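Local coordinates for protein TetR/AcrR family transcriptional regulator (Bradyrhizobium diazoefficiens, PDB 6G8G) that probably represses transcription as a TetR-family dimer until flavonoids relieve it, and binds genistein in its C-terminal domain, at residues A91-A96 against F205-C210; D99-Y104 against Q197-G202; L105-F108 against K112-A115; G177-L182 against S188-E193. All blocks are in the same frame, centred on the assembly; numbering follows the deposited sequence.

Contact 1 of 4, residues A91-A96 against F205-C210; sequences AGLSEA and FFLKAC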
# COMPACT_ATOMS: atom_id res chain seq x y z
N ALA A 91 -2.38 10.08 -29.58
CA ALA A 91 -1.39 10.92 -28.90
C ALA A 91 0.02 10.31 -28.86
O ALA A 91 0.97 10.96 -28.43
CB ALA A 91 -1.87 11.21 -27.47
N GLY A 92 0.14 9.04 -29.23
CA GLY A 92 1.35 8.28 -29.00
C GLY A 92 1.12 7.34 -27.82
O GLY A 92 0.53 7.70 -26.80
N LEU A 93 1.58 6.11 -27.97
CA LEU A 93 1.50 5.13 -26.90
C LEU A 93 2.15 5.60 -25.61
O LEU A 93 1.52 5.56 -24.55
CB LEU A 93 2.18 3.85 -27.36
CG LEU A 93 2.15 2.70 -26.37
CD1 LEU A 93 0.73 2.35 -25.99
CD2 LEU A 93 2.85 1.53 -27.02
N SER A 94 3.43 5.96 -25.68
CA SER A 94 4.16 6.44 -24.51
C SER A 94 3.49 7.66 -23.85
O SER A 94 3.32 7.68 -22.64
CB SER A 94 5.60 6.78 -24.88
OG SER A 94 6.41 5.63 -24.83
N GLU A 95 3.13 8.66 -24.63
CA GLU A 95 2.60 9.89 -24.05
C GLU A 95 1.28 9.65 -23.40
O GLU A 95 0.93 10.30 -22.43
CB GLU A 95 2.49 10.99 -25.09
CG GLU A 95 3.84 11.46 -25.57
CD GLU A 95 4.26 10.86 -26.93
OE1 GLU A 95 4.00 9.66 -27.20
OE2 GLU A 95 4.84 11.61 -27.75
N ALA A 96 0.52 8.71 -23.94
CA ALA A 96 -0.78 8.42 -23.39
C ALA A 96 -0.64 7.75 -22.02
O ALA A 96 -1.33 8.12 -21.05
CB ALA A 96 -1.54 7.54 -24.33
N PHE A 205 10.05 0.06 -18.26
CA PHE A 205 10.05 -1.35 -17.92
C PHE A 205 8.84 -2.06 -18.50
O PHE A 205 8.93 -3.14 -19.05
CB PHE A 205 10.06 -1.49 -16.41
CG PHE A 205 10.34 -2.88 -15.92
CD1 PHE A 205 9.35 -3.82 -15.83
CD2 PHE A 205 11.63 -3.25 -15.53
CE1 PHE A 205 9.62 -5.09 -15.38
CE2 PHE A 205 11.90 -4.52 -15.06
CZ PHE A 205 10.90 -5.45 -14.98
N PHE A 206 7.68 -1.44 -18.31
CA PHE A 206 6.46 -1.97 -18.85
C PHE A 206 6.57 -2.21 -20.34
O PHE A 206 6.10 -3.23 -20.86
CB PHE A 206 5.34 -0.99 -18.61
CG PHE A 206 4.03 -1.49 -19.09
CD1 PHE A 206 3.38 -2.47 -18.42
CD2 PHE A 206 3.48 -0.98 -20.23
CE1 PHE A 206 2.18 -2.95 -18.85
CE2 PHE A 206 2.28 -1.47 -20.68
CZ PHE A 206 1.63 -2.45 -19.98
N LEU A 207 7.20 -1.27 -21.04
CA LEU A 207 7.36 -1.39 -22.48
C LEU A 207 8.43 -2.46 -22.84
O LEU A 207 8.25 -3.18 -23.80
CB LEU A 207 7.69 -0.03 -23.11
CG LEU A 207 6.64 1.06 -23.01
CD1 LEU A 207 7.13 2.39 -23.55
CD2 LEU A 207 5.36 0.66 -23.74
N LYS A 208 9.54 -2.53 -22.10
CA LYS A 208 10.50 -3.63 -22.30
C LYS A 208 9.76 -4.96 -22.28
O LYS A 208 9.94 -5.77 -23.15
CB LYS A 208 11.63 -3.64 -21.26
CG LYS A 208 12.97 -3.12 -21.76
CD LYS A 208 13.95 -2.91 -20.59
CE LYS A 208 14.58 -4.23 -20.07
NZ LYS A 208 16.02 -4.22 -19.64
N ALA A 209 8.85 -5.16 -21.36
CA ALA A 209 8.13 -6.42 -21.32
C ALA A 209 7.01 -6.61 -22.37
O ALA A 209 6.67 -7.75 -22.66
CB ALA A 209 7.53 -6.62 -19.95
N CYS A 210 6.36 -5.55 -22.87
CA CYS A 210 5.15 -5.70 -23.69
C CYS A 210 5.25 -5.23 -25.13
O CYS A 210 4.35 -5.54 -25.93
CB CYS A 210 3.99 -4.97 -23.07
SG CYS A 210 3.56 -5.61 -21.45
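The Phe206 ring lies behind the touching pair Leu207 and Leu93. One of its faces carries the sulfur of Cys210, whose SG stands 3.9 Å over the Phe206 ring, nearer its margin than its centre. Phe171 of helix 164-176 meets this ring edge-to-face. The ring itself does not touch 91-96. Leu207 bridges the gap instead. With CG anti to the carbonyl carbon (chi1 -63°), its side chain points across to helix 93-109 and its two methyls meet different residues. CD1 of Leu207 comes within 3.6 Å of Ser94 OG, an apolar group against a hydroxyl with no hydrogen bond between them. CD2 of Leu207 meets CD2 of Leu93 at 4.2 Å, methyl to methyl. The backbones stay well apart, with Ser94 CA and Leu207 CA 8.7 Å from each other. Gly92 is the N-cap of helix 93-109. Its backbone angles suit a residue without a side chain, and its O receives Ala96 N at 3.0 Å in the first turn. The contact is thin and joins the start of helix 93-109 to the end of helix 192-210, near the surface. Leu93 also packs on Phe149 of helix 139-155, and both Leu93 and Leu207 on Leu159 of the following loop. On helix 192-210, Phe206 and Ala209 pack on Phe205 and Ala209 of the second subunit, a dimer interface of the kind found in TetR-family regulators.

Contact 2 of 4, residues D99-Y104 against Q197-G202; sequences DFARQY and QEIEAG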
# COMPACT_ATOMS: atom_id res chain seq x y z
N ASP A 99 0.82 10.12 -19.51
CA ASP A 99 -0.16 11.08 -18.99
C ASP A 99 -1.10 10.41 -17.94
O ASP A 99 -1.41 10.97 -16.90
CB ASP A 99 -0.93 11.70 -20.15
CG ASP A 99 -1.98 12.72 -19.69
OD1 ASP A 99 -1.68 13.52 -18.76
OD2 ASP A 99 -3.11 12.73 -20.24
N PHE A 100 -1.49 9.18 -18.22
CA PHE A 100 -2.35 8.47 -17.31
C PHE A 100 -1.62 8.23 -16.00
O PHE A 100 -2.15 8.46 -14.91
CB PHE A 100 -2.77 7.14 -17.95
CG PHE A 100 -3.82 6.40 -17.17
CD1 PHE A 100 -5.16 6.63 -17.41
CD2 PHE A 100 -3.47 5.49 -16.21
CE1 PHE A 100 -6.14 5.97 -16.70
CE2 PHE A 100 -4.45 4.81 -15.50
CZ PHE A 100 -5.79 5.05 -15.74
N ALA A 101 -0.38 7.78 -16.11
CA ALA A 101 0.44 7.59 -14.94
C ALA A 101 0.53 8.86 -14.13
O ALA A 101 0.36 8.84 -12.93
CB ALA A 101 1.82 7.13 -15.34
N ARG A 102 0.81 9.98 -14.78
CA ARG A 102 0.97 11.22 -14.05
C ARG A 102 -0.27 11.54 -13.25
O ARG A 102 -0.17 11.92 -12.11
CB ARG A 102 1.32 12.37 -14.99
CG ARG A 102 1.85 13.61 -14.29
CD ARG A 102 2.25 14.73 -15.26
NE ARG A 102 3.35 14.39 -16.19
CZ ARG A 102 3.22 14.00 -17.46
NH1 ARG A 102 2.02 13.86 -18.03
NH2 ARG A 102 4.29 13.73 -18.18
N GLN A 103 -1.45 11.35 -13.81
CA GLN A 103 -2.67 11.72 -13.08
C GLN A 103 -2.90 10.74 -11.96
O GLN A 103 -3.34 11.12 -10.89
CB GLN A 103 -3.90 11.80 -14.00
CG GLN A 103 -3.85 12.89 -15.10
CD GLN A 103 -3.20 14.19 -14.67
OE1 GLN A 103 -2.22 14.65 -15.30
NE2 GLN A 103 -3.71 14.79 -13.60
N TYR A 104 -2.55 9.48 -12.18
CA TYR A 104 -2.68 8.43 -11.16
C TYR A 104 -1.85 8.72 -9.93
O TYR A 104 -2.34 8.63 -8.81
CB TYR A 104 -2.21 7.12 -11.77
CG TYR A 104 -2.27 5.94 -10.88
CD1 TYR A 104 -3.47 5.56 -10.30
CD2 TYR A 104 -1.17 5.19 -10.64
CE1 TYR A 104 -3.55 4.44 -9.49
CE2 TYR A 104 -1.22 4.07 -9.82
CZ TYR A 104 -2.41 3.69 -9.26
OH TYR A 104 -2.45 2.61 -8.41
N GLN A 197 10.52 11.03 -13.21
CA GLN A 197 11.50 9.96 -13.15
C GLN A 197 10.87 8.65 -12.72
O GLN A 197 11.20 7.59 -13.25
CB GLN A 197 12.65 10.31 -12.24
CG GLN A 197 13.64 11.27 -12.87
CD GLN A 197 14.60 11.90 -11.86
OE1 GLN A 197 14.86 11.37 -10.78
NE2 GLN A 197 15.14 13.05 -12.24
N GLU A 198 9.97 8.73 -11.75
CA GLU A 198 9.22 7.56 -11.27
C GLU A 198 8.41 6.92 -12.37
O GLU A 198 8.40 5.69 -12.56
CB GLU A 198 8.27 7.94 -10.13
CG GLU A 198 9.00 8.39 -8.86
CD GLU A 198 9.95 7.34 -8.28
OE1 GLU A 198 9.56 6.18 -8.23
OE2 GLU A 198 11.08 7.68 -7.86
N ILE A 199 7.78 7.78 -13.15
CA ILE A 199 6.95 7.33 -14.25
C ILE A 199 7.78 6.77 -15.37
O ILE A 199 7.43 5.75 -15.91
CB ILE A 199 6.16 8.50 -14.83
CG1 ILE A 199 5.10 8.94 -13.83
CG2 ILE A 199 5.49 8.11 -16.13
CD1 ILE A 199 4.44 10.24 -14.21
N GLU A 200 8.87 7.44 -15.70
CA GLU A 200 9.67 7.05 -16.83
C GLU A 200 10.26 5.67 -16.55
O GLU A 200 10.32 4.82 -17.45
CB GLU A 200 10.74 8.09 -17.14
CG GLU A 200 11.53 7.79 -18.41
CD GLU A 200 10.62 7.51 -19.62
OE1 GLU A 200 9.68 8.32 -19.86
OE2 GLU A 200 10.85 6.46 -20.30
N ALA A 201 10.67 5.43 -15.31
CA ALA A 201 11.24 4.14 -14.93
C ALA A 201 10.23 2.99 -15.08
O ALA A 201 10.56 1.94 -15.62
CB ALA A 201 11.76 4.20 -13.51
N GLY A 202 9.01 3.23 -14.59
CA GLY A 202 7.93 2.24 -14.66
C GLY A 202 7.46 1.93 -16.07
O GLY A 202 7.25 0.78 -16.44
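Ile199 sits as a single knob in the hole formed by Arg98, Ala101, Arg102 and Leu105 of helix 93-109, where two helices of the TetR-type all-helical C-terminal domain meet. Ala101 CA and Ile199 CA are 6.6 Å apart, a close approach consistent with the small side chain of Ala101. In the first shell, CG2 of Ile199 lies 3.9 Å from Ala101 CB, and CG1 of Ile199 touches the same methyl. The end of the chain goes further. With CG1 anti to the carbonyl carbon (chi1 -70°) and the chain then extended, CD1 of Ile199 rests 3.6 Å from Arg102 CA. It lies against the backbone and the root of the arginine chain, not its guanidinium end, with CD1 of Ile199 3.9 Å from Arg102 CB. No hydrogen bond crosses between the two segments.

The second shell is apolar on one flank and charged on the other. Phe171 and Val175 of helix 164-176 pack on Ala101. Salt bridges link the same two helices: Arg102 NE with Glu196 OE2, and Arg98 NH2 with Glu200 OE1. These pairs lie one turn apart, before and after the isoleucine in the sequence of helix 192-210, and would tend to hold the helices in this alignment. The Arg102 chain bends at its third torsion (-63°) to present its guanidinium. Asp99 OD1 lies in the plane of that group, at its edge, making a long salt bridge of 3.8 Å with Arg102 NH1.

Contact 3 of 4, residues L105-F108 against K112-A115; sequences LHTF and KDVA
Lys112 N donates to Thr107 O at 3.1 Å, a nearly straight bond (N-H...O 172°) that meets the carbonyl almost head-on and closes the turn after helix 93-109. The side chains continue the contact on either flank of this bond. Lys112 reaches back toward the helix as an extended chain, and only its last torsion bends (-71°), at His106. The imidazole, with CG anti to the backbone N (chi1 175°), meets the lysine obliquely, by way of CE. A glycine in place of His106 would probably leave the end of Lys112 without the ring as a neighbour and free to swing. In Thr107 the methyl does the touching. CG2 of Thr107 is 4.0 Å from Asp113 OD2, a loose approach of an apolar group to a carboxylate. Lys112 and Asp113 also pack on Leu80 of helix 65-82. The turn links helix 93-109 to helix 114-121 next to the ligand site. Phe108, one residue past Thr107, packs edge-to-face on Tyr104. It is a residue of the genistein pocket, which places this turn beside the effector site of the TetR-family C-terminal domain.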
# COMPACT_ATOMS: atom_id res chain seq x y z
N LEU A 105 -0.61 9.12 -10.12
CA LEU A 105 0.21 9.44 -8.98
C LEU A 105 -0.23 10.69 -8.27
O LEU A 105 0.01 10.81 -7.08
CB LEU A 105 1.68 9.59 -9.38
CG LEU A 105 2.29 8.30 -9.90
CD1 LEU A 105 3.76 8.53 -10.19
CD2 LEU A 105 2.15 7.14 -8.94
N HIS A 106 -0.83 11.64 -8.98
CA HIS A 106 -1.31 12.85 -8.33
C HIS A 106 -2.17 12.48 -7.11
O HIS A 106 -2.06 13.06 -6.02
CB HIS A 106 -2.14 13.63 -9.37
CG HIS A 106 -2.82 14.86 -8.84
ND1 HIS A 106 -2.17 16.05 -8.60
CD2 HIS A 106 -4.13 15.07 -8.52
CE1 HIS A 106 -3.04 16.94 -8.14
NE2 HIS A 106 -4.23 16.36 -8.08
N THR A 107 -3.04 11.51 -7.32
CA THR A 107 -3.90 11.06 -6.24
C THR A 107 -3.15 10.67 -5.01
O THR A 107 -3.57 10.93 -3.90
CB THR A 107 -4.61 9.77 -6.68
OG1 THR A 107 -5.61 10.11 -7.63
CG2 THR A 107 -5.23 9.01 -5.49
N PHE A 108 -2.10 9.93 -5.19
CA PHE A 108 -1.34 9.47 -4.03
C PHE A 108 -0.61 10.58 -3.35
O PHE A 108 -0.62 10.68 -2.14
CB PHE A 108 -0.31 8.44 -4.45
CG PHE A 108 -0.89 7.12 -4.66
CD1 PHE A 108 -1.17 6.34 -3.60
CD2 PHE A 108 -1.16 6.67 -5.93
CE1 PHE A 108 -1.71 5.07 -3.78
CE2 PHE A 108 -1.72 5.41 -6.13
CZ PHE A 108 -1.99 4.60 -5.05
N LYS A 112 -5.42 11.96 -1.66
CA LYS A 112 -6.85 12.11 -1.89
C LYS A 112 -7.67 10.85 -1.50
O LYS A 112 -8.87 10.94 -1.49
CB LYS A 112 -7.10 12.50 -3.36
CG LYS A 112 -6.38 13.77 -3.83
CD LYS A 112 -7.08 14.41 -5.03
CE LYS A 112 -6.20 15.33 -5.91
NZ LYS A 112 -5.77 16.66 -5.36
N ASP A 113 -7.03 9.73 -1.16
CA ASP A 113 -7.69 8.44 -0.89
C ASP A 113 -7.69 8.20 0.62
O ASP A 113 -8.41 7.32 1.14
CB ASP A 113 -6.95 7.30 -1.65
CG ASP A 113 -7.70 6.82 -2.91
OD1 ASP A 113 -8.89 7.17 -3.15
OD2 ASP A 113 -7.10 6.04 -3.67
N VAL A 114 -6.94 9.02 1.35
CA VAL A 114 -6.41 8.59 2.64
C VAL A 114 -7.43 8.59 3.78
O VAL A 114 -7.52 7.62 4.54
CB VAL A 114 -5.18 9.42 3.04
CG1 VAL A 114 -4.71 9.06 4.43
CG2 VAL A 114 -4.07 9.20 2.04
N ALA A 115 -8.23 9.65 3.87
CA ALA A 115 -9.32 9.70 4.82
C ALA A 115 -10.24 8.49 4.70
O ALA A 115 -10.57 7.84 5.70
CB ALA A 115 -10.10 10.97 4.62

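Contact 4 of 4, residues G177-L182 against S188-E193; sequences GELPLL and SDLTEE. With GEN (genistein), chain G.
Leu182, which meets Ser188 across the contact, gives its backbone N to Glu178 O at 3.1 Å in the first turn of helix 179-185. Its own O receives Ser188 N at 3.5 Å, a weak bond bent to 126° at the hydrogen. The carbons add to this: Leu182 CB and Ser188 CB lie 4.1 Å apart. Further along, two leucine ends cross obliquely, with CD2 of Leu179 3.8 Å from CD1 of Leu190.

This is the short helix and turn before helix 192-210 in the TetR-type C-terminal domain. Pro180 and Leu181, on the side of helix 179-185 away from Ser188, line the genistein pocket. Pro180 CB rests 3.6 Å from C11 of genistein, against its phenol ring. Leu181, with CG anti to the backbone N (chi1 176°), lies over the benzo ring of the fused system. Its CD1 is 3.5 Å from C1 of genistein, while CD2 of Leu181 is 3.7 Å from C3 of genistein. With an alanine here CD1 and CD2 would be gone, and the benzo ring of genistein would probably lose the methyl contacts over its face, with only CB left near it.

The second subunit is close by: Val117 of that chain packs on Leu181, and its Tyr135 OH hydrogen-bonds Glu178 OE2. At the far end of the turn, Thr191 is the N-cap of helix 192-210, and its OG1 makes a weak hydrogen bond to Ala194 N.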
# COMPACT_ATOMS: atom_id res chain seq x y z
N GLY A 177 4.98 1.70 -7.51
CA GLY A 177 6.06 1.10 -6.76
C GLY A 177 5.89 1.20 -5.28
O GLY A 177 4.99 0.62 -4.69
N GLU A 178 6.76 2.00 -4.71
CA GLU A 178 7.01 2.07 -3.31
C GLU A 178 6.42 3.36 -2.73
O GLU A 178 6.54 3.60 -1.53
CB GLU A 178 8.51 2.20 -3.20
CG GLU A 178 9.20 1.28 -2.25
CD GLU A 178 10.64 1.75 -2.04
OE1 GLU A 178 11.12 2.71 -2.73
OE2 GLU A 178 11.28 1.14 -1.15
N LEU A 179 5.88 4.24 -3.57
CA LEU A 179 5.62 5.59 -3.14
C LEU A 179 4.53 5.63 -2.13
O LEU A 179 4.60 6.43 -1.22
CB LEU A 179 5.30 6.53 -4.31
CG LEU A 179 6.39 6.54 -5.37
CD1 LEU A 179 5.81 7.00 -6.70
CD2 LEU A 179 7.55 7.46 -4.97
N PRO A 180 3.53 4.79 -2.26
CA PRO A 180 2.46 4.89 -1.29
C PRO A 180 2.99 4.72 0.13
O PRO A 180 2.58 5.43 1.03
CB PRO A 180 1.55 3.72 -1.64
CG PRO A 180 1.85 3.38 -3.05
CD PRO A 180 3.24 3.83 -3.34
N LEU A 181 3.91 3.78 0.29
CA LEU A 181 4.57 3.52 1.56
C LEU A 181 5.39 4.71 2.02
O LEU A 181 5.24 5.17 3.14
CB LEU A 181 5.51 2.31 1.46
CG LEU A 181 6.30 2.05 2.75
CD1 LEU A 181 5.38 1.52 3.84
CD2 LEU A 181 7.42 1.08 2.47
N LEU A 182 6.25 5.21 1.14
CA LEU A 182 7.03 6.39 1.48
C LEU A 182 6.16 7.59 1.92
O LEU A 182 6.45 8.27 2.89
CB LEU A 182 7.87 6.77 0.29
CG LEU A 182 8.93 5.72 -0.01
CD1 LEU A 182 9.66 5.98 -1.33
CD2 LEU A 182 9.95 5.70 1.10
N SER A 188 8.31 10.96 1.69
CA SER A 188 8.24 11.44 0.31
C SER A 188 7.96 12.94 0.22
O SER A 188 7.00 13.44 0.78
CB SER A 188 7.10 10.75 -0.42
OG SER A 188 7.16 11.09 -1.77
N ASP A 189 8.79 13.64 -0.52
CA ASP A 189 8.44 14.98 -0.99
C ASP A 189 8.82 14.95 -2.47
O ASP A 189 10.00 14.85 -2.83
CB ASP A 189 9.20 16.07 -0.22
CG ASP A 189 8.36 17.32 0.06
OD1 ASP A 189 7.11 17.21 0.12
OD2 ASP A 189 8.97 18.41 0.24
N LEU A 190 7.82 14.98 -3.33
CA LEU A 190 8.08 14.71 -4.74
C LEU A 190 7.89 15.94 -5.59
O LEU A 190 6.77 16.40 -5.83
CB LEU A 190 7.20 13.57 -5.20
CG LEU A 190 7.75 12.20 -4.78
CD1 LEU A 190 6.72 11.16 -5.12
CD2 LEU A 190 9.08 11.86 -5.45
N THR A 191 9.02 16.49 -6.02
CA THR A 191 9.04 17.49 -7.04
C THR A 191 8.48 16.90 -8.35
O THR A 191 8.49 15.68 -8.55
CB THR A 191 10.47 17.98 -7.30
OG1 THR A 191 11.34 16.86 -7.58
CG2 THR A 191 11.03 18.77 -6.10
N GLU A 192 7.98 17.78 -9.21
CA GLU A 192 7.53 17.38 -10.55
C GLU A 192 8.56 16.53 -11.26
O GLU A 192 8.21 15.57 -11.93
CB GLU A 192 7.27 18.64 -11.38
CG GLU A 192 6.11 18.68 -12.38
CD GLU A 192 5.67 20.13 -12.56
OE1 GLU A 192 4.54 20.45 -12.12
OE2 GLU A 192 6.48 20.96 -13.07
N GLU A 193 9.83 16.88 -11.10
CA GLU A 193 10.90 16.18 -11.79
C GLU A 193 11.02 14.76 -11.29
O GLU A 193 11.31 13.85 -12.06
CB GLU A 193 12.27 16.83 -11.56
CG GLU A 193 13.23 16.41 -12.62
CD GLU A 193 14.69 16.55 -12.21
OE1 GLU A 193 14.99 16.84 -11.02
OE2 GLU A 193 15.56 16.37 -13.08
C1 GEN G . 3.81 -1.60 3.71
C2 GEN G . 5.05 -2.13 3.20
O2 GEN G . 5.94 -2.78 4.02
C3 GEN G . 5.44 -2.03 1.87
C4 GEN G . 4.62 -1.39 0.97
O4 GEN G . 5.06 -1.33 -0.31
C5 GEN G . 3.32 -0.81 1.46
C6 GEN G . 2.40 -0.11 0.56
O6 GEN G . 2.75 -0.04 -0.65
C7 GEN G . 1.13 0.50 1.15
C8 GEN G . 0.81 0.31 2.53
O9 GEN G . 1.65 -0.35 3.35
C10 GEN G . 2.88 -0.92 2.89
C11 GEN G . 0.11 1.02 0.19
C12 GEN G . -1.01 1.82 0.49
C13 GEN G . -1.95 2.04 -0.56
C14 GEN G . -1.85 1.40 -1.83
O14 GEN G . -2.76 1.61 -2.83
C15 GEN G . -0.80 0.53 -2.10
C16 GEN G . 0.12 0.33 -1.09

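How the contacts relate
From the N terminus, helix 93-109 opens contact 1 at its first turn, contact 2 in its middle and contact 3 near its end. Contact 3 closes at once, over the turn into helix 114-121. Contact 4 follows in series, closing the turn between helix 179-185 and helix 192-210. Helix 192-210 then closes contact 2 and, last, contact 1. Contacts 3 and 4 thus nest inside contact 2, which nests inside contact 1, and none cross. Contacts 1 and 2 tie helix 93-109 to helix 192-210. Contacts 3 and 4 meet at the ligand pocket, where Phe108 CE1 lies 4.0 Å from Pro180 CG. Contact 2 touches both through Ile199 and Glu198.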